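Local structure of surface protein SPB1 (4UZG) at residues G31-Y36 / N152-N157; P96-N101 / D113-K118. The protein serves as the backbone subunit of the group B streptococcus type 2b pilus, and is probably joined by sortase into a covalent polymer. All blocks are in the same frame, centred on the assembly; numbering follows the deposited sequence. Where two conformers were deposited one is given.

Contact 1. Residues G31-Y36 / N152-N157. With CA (calcium ion), chain F.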
loop_
_atom_site.group_PDB
_atom_site.type_symbol
_atom_site.label_atom_id
_atom_site.label_comp_id
_atom_site.label_asym_id
_atom_site.label_seq_id
_atom_site.Cartn_x
_atom_site.Cartn_y
_atom_site.Cartn_z
ATOM N N GLY A 31 -34.254 -3.679 -11.854
ATOM C CA GLY A 31 -35.604 -3.174 -11.825
ATOM C C GLY A 31 -36.262 -3.953 -12.946
ATOM O O GLY A 31 -36.070 -5.174 -13.062
ATOM N N THR A 32 -36.994 -3.242 -13.793
ATOM C CA THR A 32 -37.626 -3.831 -14.967
ATOM C C THR A 32 -36.822 -3.491 -16.229
ATOM O O THR A 32 -37.257 -3.778 -17.346
ATOM C CB THR A 32 -39.059 -3.304 -15.118
ATOM O OG1 THR A 32 -39.022 -1.877 -15.200
ATOM C CG2 THR A 32 -39.906 -3.705 -13.916
ATOM N N GLU A 33 -35.642 -2.896 -16.049
ATOM C CA GLU A 33 -34.834 -2.453 -17.177
ATOM C C GLU A 33 -33.807 -3.501 -17.580
ATOM O O GLU A 33 -33.115 -4.076 -16.743
ATOM C CB GLU A 33 -34.102 -1.162 -16.839
ATOM C CG GLU A 33 -34.999 0.058 -16.794
ATOM C CD GLU A 33 -34.213 1.327 -16.529
ATOM O OE1 GLU A 33 -32.975 1.221 -16.353
ATOM O OE2 GLU A 33 -34.825 2.419 -16.501
ATOM N N LYS A 34 -33.711 -3.726 -18.875
ATOM C CA LYS A 34 -32.663 -4.554 -19.428
ATOM C C LYS A 34 -31.303 -3.936 -19.093
ATOM O O LYS A 34 -31.112 -2.722 -19.272
ATOM C CB LYS A 34 -32.854 -4.596 -20.938
ATOM C CG LYS A 34 -31.745 -5.204 -21.707
ATOM C CD LYS A 34 -32.096 -5.324 -23.164
ATOM C CE LYS A 34 -30.995 -5.990 -23.940
ATOM N NZ LYS A 34 -31.301 -6.113 -25.389
ATOM N N VAL A 35 -30.366 -4.760 -18.614
ATOM C CA VAL A 35 -29.002 -4.305 -18.389
ATOM C C VAL A 35 -28.192 -4.507 -19.659
ATOM O O VAL A 35 -28.005 -5.635 -20.132
ATOM C CB VAL A 35 -28.334 -5.046 -17.226
ATOM C CG1 VAL A 35 -26.888 -4.574 -17.073
ATOM C CG2 VAL A 35 -29.116 -4.809 -15.938
ATOM N N TYR A 36 -27.676 -3.404 -20.184
ATOM C CA TYR A 36 -26.857 -3.449 -21.396
ATOM C C TYR A 36 -25.371 -3.155 -21.123
ATOM O O TYR A 36 -24.549 -3.334 -22.025
ATOM C CB TYR A 36 -27.412 -2.524 -22.493
ATOM C CG TYR A 36 -27.525 -1.092 -22.055
ATOM C CD1 TYR A 36 -26.428 -0.251 -22.104
ATOM C CD2 TYR A 36 -28.718 -0.590 -21.543
ATOM C CE1 TYR A 36 -26.531 1.064 -21.694
ATOM C CE2 TYR A 36 -28.830 0.728 -21.137
ATOM C CZ TYR A 36 -27.717 1.535 -21.190
ATOM O OH TYR A 36 -27.761 2.852 -20.787
ATOM N N ASN A 152 -21.910 0.052 -11.385
ATOM C CA ASN A 152 -23.317 0.404 -11.625
ATOM C C ASN A 152 -23.771 -0.217 -12.943
ATOM O O ASN A 152 -23.011 -0.247 -13.919
ATOM C CB ASN A 152 -23.482 1.915 -11.772
ATOM C CG ASN A 152 -23.373 2.671 -10.463
ATOM O OD1 ASN A 152 -24.310 2.741 -9.688
ATOM N ND2 ASN A 152 -22.204 3.251 -10.214
ATOM N N PRO A 153 -25.034 -0.656 -13.021
ATOM C CA PRO A 153 -25.611 -1.017 -14.320
ATOM C C PRO A 153 -25.932 0.226 -15.113
ATOM O O PRO A 153 -26.257 1.267 -14.536
ATOM C CB PRO A 153 -26.880 -1.756 -13.915
ATOM C CG PRO A 153 -27.303 -1.048 -12.647
ATOM C CD PRO A 153 -26.015 -0.700 -11.930
ATOM N N ASN A 154 -25.927 0.078 -16.433
ATOM C CA ASN A 154 -26.459 1.093 -17.342
ATOM C C ASN A 154 -25.882 2.462 -16.994
ATOM O O ASN A 154 -24.657 2.596 -16.971
ATOM C CB ASN A 154 -27.986 1.006 -17.382
ATOM C CG ASN A 154 -28.444 -0.308 -17.965
ATOM O OD1 ASN A 154 -27.651 -1.079 -18.507
ATOM N ND2 ASN A 154 -29.749 -0.563 -17.890
ATOM N N THR A 155 -26.724 3.470 -16.756
ATOM C CA THR A 155 -26.210 4.807 -16.479
ATOM C C THR A 155 -26.451 5.255 -15.041
ATOM O O THR A 155 -26.342 6.435 -14.714
ATOM C CB THR A 155 -26.772 5.842 -17.437
ATOM O OG1 THR A 155 -28.196 5.871 -17.325
ATOM C CG2 THR A 155 -26.381 5.518 -18.864
ATOM N N SER A 156 -26.728 4.322 -14.150
ATOM C CA SER A 156 -26.876 4.695 -12.759
ATOM C C SER A 156 -25.555 5.139 -12.147
ATOM O O SER A 156 -24.504 4.671 -12.535
ATOM C CB SER A 156 -27.411 3.530 -11.952
ATOM O OG SER A 156 -27.598 3.953 -10.611
ATOM N N ASN A 157 -25.618 6.045 -11.173
ATOM C CA ASN A 157 -24.455 6.383 -10.348
ATOM C C ASN A 157 -24.774 6.229 -8.850
ATOM O O ASN A 157 -24.106 6.841 -8.017
ATOM C CB ASN A 157 -23.889 7.791 -10.638
ATOM C CG ASN A 157 -24.762 8.897 -10.104
ATOM O OD1 ASN A 157 -25.950 8.691 -9.880
ATOM N ND2 ASN A 157 -24.188 10.083 -9.887
HETATM CA CA CA F . -28.025 9.122 -9.056
HETATM O O HOH W 1 -28.391 7.462 -10.892
HETATM O O HOH W 2 -28.707 10.173 -11.174
#

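Contact 2. Residues P96-N101 / D113-K118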
loop_
_atom_site.group_PDB
_atom_site.type_symbol
_atom_site.label_atom_id
_atom_site.label_comp_id
_atom_site.label_asym_id
_atom_site.label_seq_id
_atom_site.Cartn_x
_atom_site.Cartn_y
_atom_site.Cartn_z
ATOM N N PRO A 96 -19.793 -4.146 -21.937
ATOM C CA PRO A 96 -21.083 -4.321 -22.614
ATOM C C PRO A 96 -21.692 -5.671 -22.215
ATOM O O PRO A 96 -20.985 -6.671 -22.084
ATOM C CB PRO A 96 -20.723 -4.247 -24.107
ATOM C CG PRO A 96 -19.315 -4.651 -24.180
ATOM C CD PRO A 96 -18.678 -4.132 -22.898
ATOM N N TRP A 97 -23.007 -5.679 -22.052
ATOM C CA TRP A 97 -23.705 -6.818 -21.462
ATOM C C TRP A 97 -24.716 -7.432 -22.426
ATOM O O TRP A 97 -25.188 -8.551 -22.208
ATOM C CB TRP A 97 -24.417 -6.362 -20.175
ATOM C CG TRP A 97 -24.532 -7.425 -19.134
ATOM C CD1 TRP A 97 -25.677 -8.009 -18.680
ATOM C CD2 TRP A 97 -23.458 -8.017 -18.394
ATOM N NE1 TRP A 97 -25.383 -8.925 -17.714
ATOM C CE2 TRP A 97 -24.032 -8.955 -17.522
ATOM C CE3 TRP A 97 -22.080 -7.824 -18.375
ATOM C CZ2 TRP A 97 -23.267 -9.713 -16.636
ATOM C CZ3 TRP A 97 -21.316 -8.586 -17.505
ATOM C CH2 TRP A 97 -21.912 -9.511 -16.646
ATOM N N ALA A 98 -25.056 -6.698 -23.481
ATOM C CA ALA A 98 -26.032 -7.164 -24.460
ATOM C C ALA A 98 -25.732 -6.461 -25.768
ATOM O O ALA A 98 -25.104 -5.399 -25.784
ATOM C CB ALA A 98 -27.479 -6.862 -23.996
ATOM N N ALA A 99 -26.218 -7.028 -26.871
ATOM C CA ALA A 99 -25.946 -6.482 -28.192
ATOM C C ALA A 99 -26.659 -5.160 -28.439
ATOM O O ALA A 99 -26.205 -4.370 -29.262
ATOM C CB ALA A 99 -26.324 -7.485 -29.283
ATOM N N THR A 100 -27.794 -4.943 -27.775
ATOM C CA THR A 100 -28.573 -3.698 -27.904
ATOM C C THR A 100 -29.112 -3.279 -26.535
ATOM O O THR A 100 -29.105 -4.081 -25.599
ATOM C CB THR A 100 -29.772 -3.848 -28.853
ATOM O OG1 THR A 100 -30.706 -4.787 -28.309
ATOM C CG2 THR A 100 -29.324 -4.303 -30.227
ATOM N N ASN A 101 -29.609 -2.046 -26.418
ATOM C CA ASN A 101 -29.992 -1.509 -25.098
ATOM C C ASN A 101 -31.430 -1.730 -24.633
ATOM O O ASN A 101 -31.725 -1.561 -23.445
ATOM C CB ASN A 101 -29.709 -0.019 -25.015
ATOM C CG ASN A 101 -28.298 0.317 -25.391
ATOM O OD1 ASN A 101 -27.418 -0.535 -25.342
ATOM N ND2 ASN A 101 -28.077 1.559 -25.816
ATOM N N ASP A 113 -33.606 -12.638 -25.605
ATOM C CA ASP A 113 -33.005 -11.342 -25.893
ATOM C C ASP A 113 -31.553 -11.545 -26.352
ATOM O O ASP A 113 -31.176 -12.671 -26.689
ATOM C CB ASP A 113 -33.105 -10.467 -24.648
ATOM C CG ASP A 113 -33.302 -8.998 -24.969
ATOM O OD1 ASP A 113 -32.718 -8.492 -25.953
ATOM O OD2 ASP A 113 -34.031 -8.338 -24.206
ATOM N N ASP A 114 -30.757 -10.479 -26.394
ATOM C CA ASP A 114 -29.418 -10.552 -26.977
ATOM C C ASP A 114 -28.305 -10.345 -25.951
ATOM O O ASP A 114 -27.240 -9.829 -26.275
ATOM C CB ASP A 114 -29.292 -9.576 -28.157
ATOM C CG ASP A 114 -29.604 -8.144 -27.786
ATOM O OD1 ASP A 114 -29.577 -7.805 -26.587
ATOM O OD2 ASP A 114 -29.854 -7.352 -28.722
ATOM N N PHE A 115 -28.577 -10.781 -24.730
ATOM C CA PHE A 115 -27.575 -10.790 -23.670
ATOM C C PHE A 115 -26.388 -11.676 -24.007
ATOM O O PHE A 115 -26.546 -12.752 -24.605
ATOM C CB PHE A 115 -28.211 -11.302 -22.378
ATOM C CG PHE A 115 -29.306 -10.420 -21.857
ATOM C CD1 PHE A 115 -29.007 -9.166 -21.347
ATOM C CD2 PHE A 115 -30.636 -10.826 -21.874
ATOM C CE1 PHE A 115 -29.997 -8.344 -20.859
ATOM C CE2 PHE A 115 -31.634 -9.994 -21.390
ATOM C CZ PHE A 115 -31.318 -8.760 -20.886
ATOM N N PHE A 116 -25.200 -11.265 -23.569
ATOM C CA PHE A 116 -23.991 -12.052 -23.773
ATOM C C PHE A 116 -23.787 -13.140 -22.731
ATOM O O PHE A 116 -23.158 -14.162 -23.020
ATOM C CB PHE A 116 -22.748 -11.167 -23.773
ATOM C CG PHE A 116 -22.783 -10.043 -24.779
ATOM C CD1 PHE A 116 -23.377 -10.191 -26.020
ATOM C CD2 PHE A 116 -22.200 -8.827 -24.461
ATOM C CE1 PHE A 116 -23.383 -9.142 -26.913
ATOM C CE2 PHE A 116 -22.195 -7.773 -25.345
ATOM C CZ PHE A 116 -22.783 -7.921 -26.587
ATOM N N TYR A 117 -24.294 -12.912 -21.521
ATOM C CA TYR A 117 -24.011 -13.744 -20.368
ATOM C C TYR A 117 -25.338 -14.202 -19.785
ATOM O O TYR A 117 -26.405 -13.614 -20.045
ATOM C CB TYR A 117 -23.165 -12.963 -19.354
ATOM C CG TYR A 117 -21.964 -12.314 -20.027
ATOM C CD1 TYR A 117 -20.961 -13.082 -20.612
ATOM C CD2 TYR A 117 -21.871 -10.930 -20.159
ATOM C CE1 TYR A 117 -19.887 -12.494 -21.297
ATOM C CE2 TYR A 117 -20.788 -10.329 -20.823
ATOM C CZ TYR A 117 -19.813 -11.129 -21.399
ATOM O OH TYR A 117 -18.747 -10.590 -22.086
ATOM N N LYS A 118 -25.296 -15.291 -19.049
ATOM C CA LYS A 118 -26.516 -15.816 -18.464
ATOM C C LYS A 118 -26.321 -16.079 -16.991
ATOM O O LYS A 118 -25.187 -16.231 -16.490
ATOM C CB LYS A 118 -27.017 -17.050 -19.204
ATOM C CG LYS A 118 -25.995 -18.129 -19.349
ATOM C CD LYS A 118 -26.530 -19.326 -20.130
ATOM C CE LYS A 118 -25.541 -20.489 -20.087
ATOM N NZ LYS A 118 -26.075 -21.722 -20.734
HETATM O O HOH W 3 -18.564 -8.011 -22.493
HETATM O O HOH W 4 -25.500 -10.650 -20.420
#

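Contact 1. Residues G31-Y36 / N152-N157
Val35 and Asn154 bring the two backbones closest, their CA atoms 6.1 Å apart, where the chain leading into strand 37-43 passes a type II' turn, Pro153 to Ser156, closed by Ser156 N to Pro153 O. The Asn154 amide bridges this gap with both ends. Its ND2 donates to Lys34 O at 2.9 Å, with the acceptor close to the amide plane, while its OD1 receives Tyr36 N at 2.9 Å on an in-plane lone pair. Together they fix which way the amide is flipped. Tyr36 lays its ring over the same amide, the planes 12° apart and OD1 3.2 Å above the ring plane. A chi1 of 58°, placing CG between the backbone N and carbonyl carbon, folds the ring back over Asn154. Its OH reaches Thr155 CG2 at 3.6 Å, and Val35 CG1 packs on Pro153 CB. Beyond the turn, Asn157 OD1 binds calcium at 2.3 Å, together with Asp158 OD1 and two waters, one of which accepts from Asn157 N. Backbone pairing of strands 37-43 and 146-153 ends at Asn154 with Gln37; beyond it the side-chain amide bonds the backbone on both sides of Val35, at a beta turn leading into a calcium site.

Contact 2. Residues P96-N101 / D113-K118
Ala98 and Phe115 face each other as a non-hydrogen-bonded antiparallel pair, a single beta bridge with CA atoms 4.0 Å apart. It is flanked by two backbone bonds, Phe116 N to Trp97 O and Ala99 N to Asp114 O, each 3.0 Å and with the donor above the carbonyl plane; the same oxygens also receive CA-H contacts from Phe115 and Ala98. At one end Thr100 OG1 donates to the syn lone pair of Asp114 OD2, 2.7 Å away. The Asp114 carboxylate is turned to this partner by a chi1 of 57°. At the other end the Tyr117 edge meets the face of the Trp97 six-membered ring, centroids 4.7 Å apart and planes at 55°, with Tyr117 CD2 3.6 Å from Trp97 CZ3. The Phe116 ring lies against the backbone of 96-99, one face over Ala98 C and its CD2 edge 3.4 Å from Pro96 O. Further out, one water joins Pro96 O to Tyr117 OH, which also bonds Gly80, and another links Trp97 O with Tyr117 N. Asp113 OD1 accepts Asp114 N, and Lys34 forms salt bridges with both aspartates and a cation-pi contact with Phe115. Beyond Pro96, the end of strand 90-96, with only a single bridge between the segments, a polar end and an aromatic end share the binding, and the lysine probably offsets both carboxylate charges.

How the contacts relate
From the N terminus, the chain passes 31-36, enters strand 37-43 and crosses much of the main sheet before strand 90-96 delivers it to 96-101. Contact 2 then closes a short loop, whose tip 104-112 is not modelled, and 113-118 leads on to strand 121-131. Contact 1 closes only at the end of strand 146-153, so its far longer loop encloses the whole of contact 2. The centres lie 12 Å apart at one end of the molecule, and two direct ties join them: a salt bridge from Lys34 NZ to Asp114 OD1 at 2.7 Å, and Tyr36 O 2.8 Å from Trp97 N, a probable hydrogen bond. Segment 31-36 therefore joins the 90-96 to 121-131 connection to the turn that precedes the calcium-binding residues Asn157 and Asp158.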